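Local coordinates for protein putative NADH dehydrogenase/NAD(P)H nitroreductase (Parabacteroides distasonis, PDB 3M5K) that binds flavin mononucleotide and is probably an oxidoreductase of the FMN-dependent nitroreductase family, at residues A116-Y122 and M142-P148. Sequence-based numbering, arbitrary orientation. Where two conformers were deposited one is given.
With FMN (flavin mononucleotide), chain C.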
loop_
_atom_site.group_PDB
_atom_site.type_symbol
_atom_site.label_atom_id
_atom_site.label_comp_id
_atom_site.label_asym_id
_atom_site.label_seq_id
_atom_site.Cartn_x
_atom_site.Cartn_y
_atom_site.Cartn_z
ATOM N N ALA A 116 14.822 2.214 -3.330
ATOM C CA ALA A 116 13.737 2.944 -3.955
ATOM C C ALA A 116 13.128 3.934 -2.968
ATOM O O ALA A 116 13.299 3.820 -1.711
ATOM C CB ALA A 116 12.642 1.923 -4.503
ATOM N N VAL A 117 12.419 4.912 -3.524
ATOM C CA VAL A 117 11.717 5.907 -2.739
ATOM C C VAL A 117 10.455 6.315 -3.464
ATOM O O VAL A 117 10.453 6.527 -4.681
ATOM C CB VAL A 117 12.570 7.181 -2.433
ATOM C CG1 VAL A 117 13.062 7.856 -3.753
ATOM C CG2 VAL A 117 11.774 8.167 -1.495
ATOM N N TRP A 118 9.365 6.369 -2.709
ATOM C CA TRP A 118 8.079 6.862 -3.204
ATOM C C TRP A 118 8.120 8.399 -3.186
ATOM O O TRP A 118 8.230 8.995 -2.114
ATOM C CB TRP A 118 6.995 6.330 -2.281
ATOM C CG TRP A 118 5.580 6.763 -2.523
ATOM C CD1 TRP A 118 5.118 7.985 -2.980
ATOM C CD2 TRP A 118 4.423 5.991 -2.201
ATOM N NE1 TRP A 118 3.749 7.983 -2.996
ATOM C CE2 TRP A 118 3.299 6.769 -2.521
ATOM C CE3 TRP A 118 4.239 4.700 -1.671
ATOM C CZ2 TRP A 118 1.981 6.296 -2.334
ATOM C CZ3 TRP A 118 2.919 4.236 -1.476
ATOM C CH2 TRP A 118 1.830 5.040 -1.803
ATOM N N THR A 119 8.065 9.027 -4.356
ATOM C CA THR A 119 7.967 10.495 -4.438
ATOM C C THR A 119 6.592 10.854 -4.965
ATOM O O THR A 119 6.148 10.330 -5.989
ATOM C CB THR A 119 9.115 11.180 -5.239
ATOM O OG1 THR A 119 8.954 11.000 -6.653
ATOM C CG2 THR A 119 10.506 10.616 -4.762
ATOM N N ALA A 120 5.927 11.754 -4.263
ATOM C CA ALA A 120 4.526 12.046 -4.555
ATOM C C ALA A 120 4.349 12.805 -5.857
ATOM O O ALA A 120 5.164 13.669 -6.188
ATOM C CB ALA A 120 3.887 12.844 -3.408
ATOM N N VAL A 121 3.273 12.495 -6.584
ATOM C CA VAL A 121 2.816 13.326 -7.691
ATOM C C VAL A 121 1.411 13.848 -7.344
ATOM O O VAL A 121 1.254 14.952 -6.810
ATOM C CB VAL A 121 2.943 12.578 -9.048
ATOM C CG1 VAL A 121 2.447 13.439 -10.186
ATOM C CG2 VAL A 121 4.399 12.133 -9.277
ATOM N N TYR A 122 0.395 13.010 -7.530
ATOM C CA TYR A 122 -0.896 13.218 -6.924
ATOM C C TYR A 122 -0.713 13.377 -5.397
ATOM O O TYR A 122 0.120 12.665 -4.796
ATOM C CB TYR A 122 -1.812 11.997 -7.231
ATOM C CG TYR A 122 -3.164 12.014 -6.539
ATOM C CD1 TYR A 122 -4.291 12.514 -7.186
ATOM C CD2 TYR A 122 -3.329 11.468 -5.263
ATOM C CE1 TYR A 122 -5.553 12.492 -6.573
ATOM C CE2 TYR A 122 -4.549 11.440 -4.661
ATOM C CZ TYR A 122 -5.665 11.956 -5.305
ATOM O OH TYR A 122 -6.888 11.937 -4.665
HETATM N N MSE A 142 -3.988 9.027 -14.147
HETATM C CA MSE A 142 -3.448 9.910 -13.093
HETATM C C MSE A 142 -2.163 9.343 -12.513
HETATM O O MSE A 142 -2.156 8.242 -11.965
HETATM C CB MSE A 142 -4.463 10.068 -11.963
HETATM C CG MSE A 142 -3.985 10.920 -10.791
HETATM SE SE MSE A 142 -3.463 12.725 -11.312
HETATM C CE MSE A 142 -5.145 13.127 -12.273
ATOM N N PRO A 143 -1.061 10.102 -12.603
ATOM C CA PRO A 143 0.148 9.630 -11.926
ATOM C C PRO A 143 0.118 9.791 -10.395
ATOM O O PRO A 143 -0.122 10.897 -9.877
ATOM C CB PRO A 143 1.256 10.489 -12.543
ATOM C CG PRO A 143 0.531 11.801 -12.902
ATOM C CD PRO A 143 -0.829 11.380 -13.347
ATOM N N LEU A 144 0.328 8.666 -9.688
ATOM C CA LEU A 144 0.307 8.672 -8.230
ATOM C C LEU A 144 1.663 9.158 -7.701
ATOM O O LEU A 144 1.737 9.939 -6.759
ATOM C CB LEU A 144 0.027 7.277 -7.644
ATOM C CG LEU A 144 -0.000 7.231 -6.095
ATOM C CD1 LEU A 144 -1.072 8.214 -5.503
ATOM C CD2 LEU A 144 -0.268 5.755 -5.659
ATOM N N ASN A 145 2.719 8.634 -8.296
ATOM C CA ASN A 145 4.084 8.824 -7.769
ATOM C C ASN A 145 5.141 8.631 -8.842
ATOM O O ASN A 145 4.848 8.147 -9.919
ATOM C CB ASN A 145 4.334 7.894 -6.557
ATOM C CG ASN A 145 4.045 6.427 -6.851
ATOM O OD1 ASN A 145 4.242 5.948 -7.973
ATOM N ND2 ASN A 145 3.541 5.706 -5.844
ATOM N N VAL A 146 6.375 9.036 -8.533
ATOM C CA VAL A 146 7.543 8.584 -9.258
ATOM C C VAL A 146 8.418 7.831 -8.284
ATOM O O VAL A 146 8.731 8.324 -7.187
ATOM C CB VAL A 146 8.359 9.768 -9.929
ATOM C CG1 VAL A 146 9.541 9.179 -10.763
ATOM C CG2 VAL A 146 7.422 10.692 -10.754
ATOM N N ILE A 147 8.836 6.643 -8.675
ATOM C CA ILE A 147 9.657 5.789 -7.802
ATOM C C ILE A 147 11.014 5.544 -8.486
ATOM O O ILE A 147 11.148 4.648 -9.304
ATOM C CB ILE A 147 8.967 4.410 -7.457
ATOM C CG1 ILE A 147 7.545 4.652 -6.870
ATOM C CG2 ILE A 147 9.846 3.580 -6.517
ATOM C CD1 ILE A 147 6.760 3.392 -6.530
ATOM N N PRO A 148 12.011 6.370 -8.138
ATOM C CA PRO A 148 13.354 6.049 -8.605
ATOM C C PRO A 148 13.802 4.743 -7.962
ATOM O O PRO A 148 13.446 4.448 -6.811
ATOM C CB PRO A 148 14.212 7.218 -8.133
ATOM C CG PRO A 148 13.275 8.246 -7.578
ATOM C CD PRO A 148 11.962 7.578 -7.304
HETATM N N1 FMN C . 10.114 11.205 -0.346
HETATM C C2 FMN C . 10.727 12.158 -1.148
HETATM O O2 FMN C . 11.958 12.281 -1.178
HETATM N N3 FMN C . 9.961 12.985 -1.940
HETATM C C4 FMN C . 8.584 12.946 -1.952
HETATM O O4 FMN C . 7.992 13.715 -2.694
HETATM C C4A FMN C . 7.938 12.001 -1.136
HETATM N N5 FMN C . 6.541 11.931 -1.080
HETATM C C5A FMN C . 5.962 10.851 -0.422
HETATM C C6 FMN C . 4.586 10.671 -0.539
HETATM C C7 FMN C . 3.934 9.582 0.048
HETATM C C7M FMN C . 2.419 9.521 -0.197
HETATM C C8 FMN C . 4.700 8.614 0.787
HETATM C C8M FMN C . 4.116 7.385 1.461
HETATM C C9 FMN C . 6.065 8.803 0.911
HETATM C C9A FMN C . 6.735 9.927 0.310
HETATM N N10 FMN C . 8.133 10.156 0.446
HETATM C C10 FMN C . 8.732 11.130 -0.338
HETATM C "C1'" FMN C . 9.039 9.288 1.282
HETATM C "C2'" FMN C . 8.888 9.683 2.759
HETATM O "O2'" FMN C . 9.659 10.841 3.052
HETATM C "C3'" FMN C . 9.313 8.525 3.679
HETATM O "O3'" FMN C . 8.508 7.375 3.468
HETATM C "C4'" FMN C . 9.342 8.920 5.151
HETATM O "O4'" FMN C . 10.328 9.934 5.405
HETATM C "C5'" FMN C . 9.597 7.688 6.020
HETATM O "O5'" FMN C . 10.873 7.133 5.746
HETATM P P FMN C . 11.094 5.616 5.247
HETATM O O1P FMN C . 10.526 4.705 6.328
HETATM O O2P FMN C . 10.444 5.389 3.878
HETATM O O3P FMN C . 12.577 5.440 5.083
HETATM O O HOH W 1 1.704 9.868 -3.943
#
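Thr119 and Val146 form the antiparallel hydrogen-bonded pair of this contact. Thr119 N donates to Val146 O at 3.0 Å, and Val146 N returns a bond to Thr119 O. Val146 O is gripped twice. Thr119 OG1 also reaches it, at 2.7 Å, from the opposite face of the carbonyl plane. The hydroxyl gets there from between its own backbone N and carbonyl carbon (chi1 75°). Val121 N bonds Leu144 O at 3.0 Å, from above the carbonyl plane, and Tyr122 N bonds Pro143 O.

Methyl C8M of FMN is over one face of the Trp118 ring, and Asn145 ND2 is over the other, 3.5 Å from Trp118 CE2. The amide stands nearly upright on the indole, their planes 81° apart. Water 1, in the ring plane, accepts from Trp118 NE1 and donates to Leu144 O. A leucine in place of Trp118 would probably leave the flavin methyls without their flat support and the water without its donor. Ala120 CB turns to the flavin, and Ala120 N bonds FMN O4 at 3.3 Å.

Val121 splays its two methyls along strand 141-150: CG1 meets Pro143 CG at 3.7 Å, and CG2 meets Val146 CG2. Tyr122 CD2 touches Leu144 CD1 at 4.0 Å.

Strand 115-120 is an outer strand of the chain's antiparallel sheet and lines one side of the flavin pocket. On its other side strand 141-150 pairs with strand 79-86, where Val83 N bonds Asn145 OD1. Pro42 of the second subunit packs on Trp118. Ser102 of helix 94-111 bonds Asn145 ND2, and Val131 of helix 125-135 packs on Val121.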